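Local coordinates for putative chromatin binding protein (Chaetomium thermophilum, PDB 6QP0) that binds ATP as the P-loop ATPase domain of Kti12, a tRNA-dependent ATPase essential for tRNA modification by Elongator, at residues A[111-116]-A[136-141]; A[74-79]-A[118-123]; A[227-232]-A[248-253]. All coordinates share one frame; numbering follows the deposited sequence.

Contact 1 of 3, residues A[111-116]-A[136-141]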
loop_
_atom_site.group_PDB
_atom_site.type_symbol
_atom_site.label_atom_id
_atom_site.label_comp_id
_atom_site.label_asym_id
_atom_site.label_seq_id
_atom_site.Cartn_x
_atom_site.Cartn_y
_atom_site.Cartn_z
ATOM N N ALA A 111 -11.853 -0.736 7.107
ATOM C CA ALA A 111 -13.167 -0.992 6.526
ATOM C C ALA A 111 -13.325 -0.246 5.206
ATOM O O ALA A 111 -13.739 -0.826 4.196
ATOM C CB ALA A 111 -14.262 -0.592 7.514
ATOM N N ALA A 112 -12.981 1.044 5.195
ATOM C CA ALA A 112 -13.082 1.833 3.973
ATOM C C ALA A 112 -12.217 1.241 2.869
ATOM O O ALA A 112 -12.667 1.077 1.729
ATOM C CB ALA A 112 -12.681 3.282 4.251
ATOM N N LEU A 113 -10.963 0.914 3.193
ATOM C CA LEU A 113 -10.074 0.311 2.207
ATOM C C LEU A 113 -10.642 -1.009 1.702
ATOM O O LEU A 113 -10.675 -1.264 0.493
ATOM C CB LEU A 113 -8.686 0.102 2.815
ATOM C CG LEU A 113 -7.887 1.358 3.168
ATOM C CD1 LEU A 113 -6.751 1.019 4.120
ATOM C CD2 LEU A 113 -7.346 2.024 1.913
ATOM N N TYR A 114 -11.104 -1.859 2.620
ATOM C CA TYR A 114 -11.624 -3.164 2.230
ATOM C C TYR A 114 -12.772 -3.020 1.238
ATOM O O TYR A 114 -12.818 -3.719 0.218
ATOM C CB TYR A 114 -12.068 -3.939 3.473
ATOM C CG TYR A 114 -12.595 -5.324 3.177
ATOM C CD1 TYR A 114 -13.944 -5.533 2.917
ATOM C CD2 TYR A 114 -11.746 -6.423 3.154
ATOM C CE1 TYR A 114 -14.432 -6.796 2.644
ATOM C CE2 TYR A 114 -12.224 -7.691 2.881
ATOM C CZ TYR A 114 -13.568 -7.871 2.626
ATOM O OH TYR A 114 -14.054 -9.130 2.354
ATOM N N ALA A 115 -13.705 -2.105 1.515
ATOM C CA ALA A 115 -14.851 -1.919 0.632
ATOM C C ALA A 115 -14.415 -1.416 -0.738
ATOM O O ALA A 115 -14.878 -1.912 -1.772
ATOM C CB ALA A 115 -15.846 -0.947 1.268
ATOM N N ALA A 116 -13.523 -0.422 -0.765
ATOM C CA ALA A 116 -13.056 0.122 -2.036
ATOM C C ALA A 116 -12.470 -0.967 -2.925
ATOM O O ALA A 116 -12.697 -0.974 -4.141
ATOM C CB ALA A 116 -12.022 1.219 -1.786
ATOM N N LYS A 136 -0.050 -7.679 9.752
ATOM C CA LYS A 136 -0.156 -8.994 9.130
ATOM C C LYS A 136 -1.608 -9.445 9.046
ATOM O O LYS A 136 -2.041 -9.980 8.018
ATOM C CB LYS A 136 0.679 -10.010 9.910
ATOM C CG LYS A 136 2.176 -9.755 9.843
ATOM C CD LYS A 136 2.955 -10.734 10.708
ATOM C CE LYS A 136 4.449 -10.434 10.671
ATOM N NZ LYS A 136 5.239 -11.386 11.503
ATOM N N GLY A 137 -2.375 -9.242 10.118
ATOM C CA GLY A 137 -3.785 -9.588 10.077
ATOM C C GLY A 137 -4.525 -8.862 8.970
ATOM O O GLY A 137 -5.285 -9.466 8.210
ATOM N N TRP A 138 -4.310 -7.548 8.865
ATOM C CA TRP A 138 -4.933 -6.784 7.791
ATOM C C TRP A 138 -4.494 -7.311 6.430
ATOM O O TRP A 138 -5.322 -7.523 5.536
ATOM C CB TRP A 138 -4.596 -5.301 7.946
ATOM C CG TRP A 138 -4.939 -4.464 6.756
ATOM C CD1 TRP A 138 -4.083 -3.693 6.029
ATOM C CD2 TRP A 138 -6.228 -4.315 6.148
ATOM N NE1 TRP A 138 -4.757 -3.067 5.010
ATOM C CE2 TRP A 138 -6.075 -3.433 5.060
ATOM C CE3 TRP A 138 -7.496 -4.837 6.420
ATOM C CZ2 TRP A 138 -7.140 -3.064 4.243
ATOM C CZ3 TRP A 138 -8.553 -4.469 5.608
ATOM C CH2 TRP A 138 -8.369 -3.591 4.532
ATOM N N ARG A 139 -3.190 -7.542 6.259
ATOM C CA ARG A 139 -2.707 -8.131 5.014
ATOM C C ARG A 139 -3.309 -9.512 4.788
ATOM O O ARG A 139 -3.473 -9.938 3.640
ATOM C CB ARG A 139 -1.179 -8.208 5.018
ATOM C CG ARG A 139 -0.477 -6.857 4.876
ATOM C CD ARG A 139 1.002 -7.021 4.507
ATOM N NE ARG A 139 1.769 -7.700 5.550
ATOM C CZ ARG A 139 2.478 -7.084 6.494
ATOM N NH1 ARG A 139 2.535 -5.759 6.543
ATOM N NH2 ARG A 139 3.138 -7.800 7.394
ATOM N N TYR A 140 -3.648 -10.225 5.868
ATOM C CA TYR A 140 -4.301 -11.520 5.718
ATOM C C TYR A 140 -5.743 -11.355 5.258
ATOM O O TYR A 140 -6.239 -12.156 4.456
ATOM C CB TYR A 140 -4.245 -12.297 7.032
ATOM C CG TYR A 140 -5.006 -13.603 6.987
ATOM C CD1 TYR A 140 -4.436 -14.741 6.433
ATOM C CD2 TYR A 140 -6.298 -13.699 7.495
ATOM C CE1 TYR A 140 -5.127 -15.936 6.385
ATOM C CE2 TYR A 140 -6.996 -14.891 7.453
ATOM C CZ TYR A 140 -6.405 -16.006 6.896
ATOM O OH TYR A 140 -7.092 -17.197 6.848
ATOM N N GLN A 141 -6.436 -10.326 5.756
ATOM C CA GLN A 141 -7.784 -10.043 5.277
ATOM C C GLN A 141 -7.771 -9.759 3.781
ATOM O O GLN A 141 -8.592 -10.292 3.025
ATOM C CB GLN A 141 -8.381 -8.856 6.035
ATOM C CG GLN A 141 -8.485 -9.031 7.543
ATOM C CD GLN A 141 -9.106 -7.820 8.224
ATOM O OE1 GLN A 141 -9.969 -7.150 7.655
ATOM N NE2 GLN A 141 -8.660 -7.528 9.441
#
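Leu113 and Tyr114 meet Trp138 in an apolar helix-helix contact of the P-loop NTPase fold, between helices 106-120 and 136-148, which lead into and out of strand 125-130. The two segments run nearly parallel, at 22°, but their axes stay 11.7 Å apart. Small side chains could not span so wide a gap; the long indole of Trp138 does. Its CG lies anti to the backbone N (chi1 168°), which carries the six-membered ring across to the other helix. There the atoms of that ring do the touching. CB of Leu113 sits obliquely 3.8 Å from CZ2 of Trp138, while Tyr114 meets the indole edge-on, its CB lying in the ring plane 3.9 Å from CH2. Leucine suits its buried place as a flexible apolar filler, which also touches Leu81 and Ser131. The indole's one polar atom is satisfied on its own side of the gap, where NE1 hydrogen-bonds to Asn133 OD1 and so helps to fix the ring's rotation. An alanine in place of Trp138 would remove the whole bridge, and would probably leave Leu113 and the CB of Tyr114 facing a gap and Asn133 without its N-H partner. Farther along, the partly exposed Tyr114 ring turns its edge to the second helix, where CE2 of Tyr114 lies 4.5 Å from the backbone O of Gln141, a loose approach.

Contact 2 of 3, residues A[74-79]-A[118-123]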
loop_
_atom_site.group_PDB
_atom_site.type_symbol
_atom_site.label_atom_id
_atom_site.label_comp_id
_atom_site.label_asym_id
_atom_site.label_seq_id
_atom_site.Cartn_x
_atom_site.Cartn_y
_atom_site.Cartn_z
ATOM N N HIS A 74 -6.960 -0.212 -11.432
ATOM C CA HIS A 74 -7.517 0.593 -10.355
ATOM C C HIS A 74 -6.419 0.981 -9.372
ATOM O O HIS A 74 -5.492 0.208 -9.113
ATOM C CB HIS A 74 -8.624 -0.161 -9.600
ATOM C CG HIS A 74 -9.682 -0.736 -10.488
ATOM N ND1 HIS A 74 -10.827 -0.046 -10.827
ATOM C CD2 HIS A 74 -9.774 -1.940 -11.101
ATOM C CE1 HIS A 74 -11.574 -0.799 -11.614
ATOM N NE2 HIS A 74 -10.958 -1.954 -11.795
ATOM N N TYR A 75 -6.540 2.187 -8.819
ATOM C CA TYR A 75 -5.611 2.699 -7.822
ATOM C C TYR A 75 -6.399 3.227 -6.632
ATOM O O TYR A 75 -7.313 4.039 -6.802
ATOM C CB TYR A 75 -4.728 3.809 -8.399
ATOM C CG TYR A 75 -3.930 4.556 -7.353
ATOM C CD1 TYR A 75 -2.724 4.054 -6.881
ATOM C CD2 TYR A 75 -4.383 5.762 -6.838
ATOM C CE1 TYR A 75 -1.996 4.733 -5.925
ATOM C CE2 TYR A 75 -3.659 6.448 -5.882
ATOM C CZ TYR A 75 -2.467 5.929 -5.430
ATOM O OH TYR A 75 -1.743 6.607 -4.477
ATOM N N ILE A 76 -6.037 2.772 -5.434
ATOM C CA ILE A 76 -6.709 3.163 -4.201
ATOM C C ILE A 76 -5.655 3.564 -3.180
ATOM O O ILE A 76 -4.577 2.965 -3.117
ATOM C CB ILE A 76 -7.591 2.025 -3.645
ATOM C CG1 ILE A 76 -8.575 1.538 -4.709
ATOM C CG2 ILE A 76 -8.339 2.494 -2.401
ATOM C CD1 ILE A 76 -9.304 0.263 -4.331
ATOM N N SER A 77 -5.973 4.572 -2.369
ATOM C CA SER A 77 -5.070 5.037 -1.331
ATOM C C SER A 77 -5.890 5.694 -0.231
ATOM O O SER A 77 -7.087 5.951 -0.389
ATOM C CB SER A 77 -4.030 6.015 -1.888
ATOM O OG SER A 77 -4.629 7.253 -2.231
ATOM N N ASP A 78 -5.233 5.960 0.901
ATOM C CA ASP A 78 -5.875 6.728 1.962
ATOM C C ASP A 78 -6.363 8.072 1.435
ATOM O O ASP A 78 -7.448 8.539 1.804
ATOM C CB ASP A 78 -4.907 6.930 3.130
ATOM C CG ASP A 78 -4.585 5.636 3.861
ATOM O OD1 ASP A 78 -4.855 4.548 3.313
ATOM O OD2 ASP A 78 -4.065 5.710 4.994
ATOM N N ALA A 79 -5.581 8.700 0.553
ATOM C CA ALA A 79 -5.944 10.013 0.032
ATOM C C ALA A 79 -7.155 9.935 -0.889
ATOM O O ALA A 79 -8.037 10.801 -0.837
ATOM C CB ALA A 79 -4.752 10.628 -0.704
ATOM N N LYS A 118 -13.105 -4.325 -2.727
ATOM C CA LYS A 118 -14.125 -5.298 -3.099
ATOM C C LYS A 118 -14.990 -4.799 -4.249
ATOM O O LYS A 118 -15.468 -5.601 -5.058
ATOM C CB LYS A 118 -15.002 -5.629 -1.892
ATOM C CG LYS A 118 -15.739 -6.952 -2.022
ATOM C CD LYS A 118 -16.659 -7.197 -0.841
ATOM C CE LYS A 118 -16.915 -8.681 -0.635
ATOM N NZ LYS A 118 -17.387 -9.355 -1.875
ATOM N N ARG A 119 -15.198 -3.483 -4.343
ATOM C CA ARG A 119 -16.054 -2.938 -5.389
ATOM C C ARG A 119 -15.455 -3.093 -6.781
ATOM O O ARG A 119 -16.208 -3.105 -7.761
ATOM C CB ARG A 119 -16.333 -1.458 -5.116
ATOM C CG ARG A 119 -17.234 -1.208 -3.915
ATOM C CD ARG A 119 -17.100 0.217 -3.395
ATOM N NE ARG A 119 -17.859 0.419 -2.164
ATOM C CZ ARG A 119 -17.612 1.380 -1.278
ATOM N NH1 ARG A 119 -16.616 2.232 -1.477
ATOM N NH2 ARG A 119 -18.359 1.481 -0.187
ATOM N N VAL A 120 -14.132 -3.214 -6.895
ATOM C CA VAL A 120 -13.480 -3.236 -8.198
ATOM C C VAL A 120 -12.675 -4.515 -8.388
ATOM O O VAL A 120 -12.581 -5.038 -9.503
ATOM C CB VAL A 120 -12.574 -2.001 -8.381
ATOM C CG1 VAL A 120 -13.413 -0.744 -8.498
ATOM C CG2 VAL A 120 -11.586 -1.883 -7.221
ATOM N N LEU A 121 -12.093 -5.030 -7.307
ATOM C CA LEU A 121 -11.174 -6.156 -7.422
ATOM C C LEU A 121 -11.871 -7.361 -8.041
ATOM O O LEU A 121 -12.978 -7.732 -7.638
ATOM C CB LEU A 121 -10.606 -6.523 -6.050
ATOM C CG LEU A 121 -9.642 -7.712 -6.018
ATOM C CD1 LEU A 121 -8.397 -7.434 -6.853
ATOM C CD2 LEU A 121 -9.260 -8.053 -4.584
ATOM N N GLY A 122 -11.213 -7.971 -9.024
ATOM C CA GLY A 122 -11.725 -9.147 -9.682
ATOM C C GLY A 122 -10.680 -9.802 -10.560
ATOM O O GLY A 122 -9.562 -9.299 -10.712
ATOM N N PRO A 123 -11.024 -10.946 -11.156
ATOM C CA PRO A 123 -10.055 -11.631 -12.027
ATOM C C PRO A 123 -9.529 -10.767 -13.158
ATOM O O PRO A 123 -8.359 -10.910 -13.540
ATOM C CB PRO A 123 -10.854 -12.831 -12.560
ATOM C CG PRO A 123 -11.888 -13.086 -11.517
ATOM C CD PRO A 123 -12.260 -11.731 -10.972
#
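The imidazole of His74 carries Val120 over one face: CB of Val120 stands 3.5 Å from the ring centroid and only 9° off the normal, a well-centred CH-pi contact. NE2 of His74 hydrogen-bonds to Asp125 OD2, which helps to fix the ring's rotation while Val120 covers one face. The nearby carboxylate would probably make a positively charged imidazole easier to form. Histidine fits this partly exposed place because it offers both a flat surface for a methine and a polar nitrogen for an acid. Valine fits because its branching at CB gives two methyls to spread. CG1 of Val120 reaches 3.5 Å from ND1 of His74, near the ring's rim. CG2 takes the crowded position between the backbone N and carbonyl carbon of Val120, and comes 4.3 Å from CD1 of Ile76, the next side chain on this side of the strand. Ile76 is a buried beta-branched residue, apt for a strand under a helix. The contact thus closes one end of helix 106-120 onto edge strand 72-77, as part of the beta-alpha-beta unit that continues into strand 125-130. Val127 of that strand touches His74, Ile76 and Val120, and Ala116 and Val117 of the helix cover Ile76. Tyr75, between the two inward residues, packs instead on helix 15-31.

Contact 3 of 3, residues A[227-232]-A[248-253]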
loop_
_atom_site.group_PDB
_atom_site.type_symbol
_atom_site.label_atom_id
_atom_site.label_comp_id
_atom_site.label_asym_id
_atom_site.label_seq_id
_atom_site.Cartn_x
_atom_site.Cartn_y
_atom_site.Cartn_z
ATOM N N PRO A 227 3.254 -13.824 -2.841
ATOM C CA PRO A 227 4.641 -13.501 -3.214
ATOM C C PRO A 227 5.042 -12.081 -2.815
ATOM O O PRO A 227 4.315 -11.133 -3.103
ATOM C CB PRO A 227 4.646 -13.667 -4.739
ATOM C CG PRO A 227 3.220 -13.537 -5.151
ATOM C CD PRO A 227 2.406 -14.084 -4.019
ATOM N N LEU A 228 6.186 -11.947 -2.150
ATOM C CA LEU A 228 6.659 -10.661 -1.658
ATOM C C LEU A 228 7.629 -10.041 -2.654
ATOM O O LEU A 228 8.448 -10.738 -3.257
ATOM C CB LEU A 228 7.342 -10.814 -0.297
ATOM C CG LEU A 228 7.929 -9.533 0.301
ATOM C CD1 LEU A 228 6.852 -8.471 0.478
ATOM C CD2 LEU A 228 8.622 -9.816 1.626
ATOM N N PHE A 229 7.527 -8.725 -2.819
ATOM C CA PHE A 229 8.444 -7.962 -3.653
ATOM C C PHE A 229 8.826 -6.691 -2.911
ATOM O O PHE A 229 8.020 -6.124 -2.167
ATOM C CB PHE A 229 7.825 -7.609 -5.009
ATOM C CG PHE A 229 7.255 -8.790 -5.739
ATOM C CD1 PHE A 229 8.028 -9.509 -6.634
ATOM C CD2 PHE A 229 5.941 -9.180 -5.533
ATOM C CE1 PHE A 229 7.505 -10.595 -7.308
ATOM C CE2 PHE A 229 5.413 -10.265 -6.203
ATOM C CZ PHE A 229 6.196 -10.973 -7.091
ATOM N N LEU A 230 10.065 -6.251 -3.112
ATOM C CA LEU A 230 10.590 -5.079 -2.427
ATOM C C LEU A 230 11.246 -4.140 -3.428
ATOM O O LEU A 230 11.753 -4.568 -4.468
ATOM C CB LEU A 230 11.603 -5.477 -1.343
ATOM C CG LEU A 230 11.083 -6.391 -0.231
ATOM C CD1 LEU A 230 11.116 -7.853 -0.652
ATOM C CD2 LEU A 230 11.879 -6.184 1.051
ATOM N N LEU A 231 11.227 -2.848 -3.100
ATOM C CA LEU A 231 11.833 -1.814 -3.941
ATOM C C LEU A 231 12.468 -0.775 -3.021
ATOM O O LEU A 231 11.764 0.037 -2.414
ATOM C CB LEU A 231 10.808 -1.166 -4.864
ATOM C CG LEU A 231 10.208 -2.010 -5.987
ATOM C CD1 LEU A 231 9.139 -1.210 -6.724
ATOM C CD2 LEU A 231 11.285 -2.472 -6.946
ATOM N N ALA A 232 13.791 -0.806 -2.917
ATOM C CA ALA A 232 14.510 0.251 -2.227
ATOM C C ALA A 232 14.554 1.499 -3.103
ATOM O O ALA A 232 14.394 1.437 -4.325
ATOM C CB ALA A 232 15.927 -0.198 -1.871
ATOM N N TRP A 248 3.879 -8.914 -12.658
ATOM C CA TRP A 248 2.961 -9.201 -13.753
ATOM C C TRP A 248 2.816 -10.702 -13.967
ATOM O O TRP A 248 1.700 -11.223 -14.076
ATOM C CB TRP A 248 3.439 -8.525 -15.035
ATOM C CG TRP A 248 2.515 -8.753 -16.183
ATOM C CD1 TRP A 248 2.592 -9.747 -17.114
ATOM C CD2 TRP A 248 1.361 -7.975 -16.520
ATOM N NE1 TRP A 248 1.560 -9.633 -18.013
ATOM C CE2 TRP A 248 0.790 -8.554 -17.670
ATOM C CE3 TRP A 248 0.757 -6.845 -15.962
ATOM C CZ2 TRP A 248 -0.356 -8.039 -18.274
ATOM C CZ3 TRP A 248 -0.378 -6.334 -16.562
ATOM C CH2 TRP A 248 -0.924 -6.931 -17.706
ATOM N N ASP A 249 3.942 -11.418 -14.043
ATOM C CA ASP A 249 3.887 -12.864 -14.212
ATOM C C ASP A 249 3.144 -13.532 -13.064
ATOM O O ASP A 249 2.474 -14.551 -13.265
ATOM C CB ASP A 249 5.302 -13.433 -14.329
ATOM C CG ASP A 249 6.011 -12.979 -15.589
ATOM O OD1 ASP A 249 5.325 -12.744 -16.606
ATOM O OD2 ASP A 249 7.254 -12.857 -15.564
ATOM N N ALA A 250 3.241 -12.969 -11.856
ATOM C CA ALA A 250 2.559 -13.553 -10.708
ATOM C C ALA A 250 1.046 -13.438 -10.839
ATOM O O ALA A 250 0.317 -14.387 -10.524
ATOM C CB ALA A 250 3.037 -12.879 -9.421
ATOM N N ILE A 251 0.550 -12.289 -11.302
ATOM C CA ILE A 251 -0.890 -12.062 -11.377
ATOM C C ILE A 251 -1.410 -12.433 -12.760
ATOM O O ILE A 251 -2.342 -11.810 -13.276
ATOM C CB ILE A 251 -1.251 -10.605 -11.025
ATOM C CG1 ILE A 251 -0.541 -9.618 -11.957
ATOM C CG2 ILE A 251 -0.918 -10.320 -9.566
ATOM C CD1 ILE A 251 -0.512 -8.192 -11.425
ATOM N N ALA A 252 -0.803 -13.461 -13.358
ATOM C CA ALA A 252 -1.300 -14.062 -14.588
ATOM C C ALA A 252 -1.481 -15.558 -14.366
ATOM O O ALA A 252 -1.439 -16.037 -13.219
ATOM C CB ALA A 252 -0.335 -13.787 -15.748
ATOM N N GLY A 253 -1.688 -16.308 -15.438
ATOM C CA GLY A 253 -1.860 -17.743 -15.350
ATOM C C GLY A 253 -0.675 -18.438 -14.711
ATOM O O GLY A 253 -0.799 -19.543 -14.181
#
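Pro227, preceded by a cis peptide bond, makes the first touch: its ring carbon CG lies 4.3 Å from CB of Ala250, near the end of helix 237-250. Proline suits the entry to a strand here, since its rigid ring offers a compact apolar surface and, although it has no N-H to give, its backbone still pairs with Val155 of strand 153-158. Leu228 is the next step, and as strand side chains alternate it turns from the helix to pack on Pro218 and Pro220. Phe229 comes back to the helix side. Its CG lies beside the backbone N and anti to the carbonyl carbon (chi1 -52°), and this torsion brings the ring close enough to the helix for CZ of Phe229 to lie 4.4 Å from CB of Ala250, an oblique approach of the methyl to the ring. A long side chain such as phenylalanine suits this position, because the backbones are well separated: even the nearest CA atoms, those of Pro227 and Ala250, are 7.8 Å apart. The same ring also touches Val243 and Lys246, so Ala250 meets only the end of a larger patch along the helix. Leu231, two residues on and buried, carries the packing to Val243 and Phe244.

On the other segment Ala250 is the last helical residue before Ile251 leaves helical geometry, and the chain beyond becomes poorly ordered. The strand is the outermost of the parallel sheet on this side, and the helix follows it in sequence, folding back over it. With one methyl touching two apolar rings and no hydrogen bond or charge crossing between the segments, the pairing rests on modest van der Waals and hydrophobic packing at the surface, which implies weak directional demands on either partner.

Contacts 1 and 2 share helix 106-120, contact 1 using its middle and contact 2 its C-terminal part, and have centres 11 Å apart. They touch directly: the backbone O of Ala116 lies 3.6 Å from CD1 of Ile76, and CD2 of Leu113 is 3.8 Å from OD1 of Asp78. Neither forms part of the nucleotide site, but the side chains of Leu113 and Ile76 are each about 10 Å from the bound magnesium ion, which Thr16 and Asp130 hold. Contact 3 lies apart from the annotated sites, its centre about 19 Å from that of contact 1 and about 17 Å from that of contact 2. Contacts 2 and 3 pack helices on the two outermost strands of one sheet.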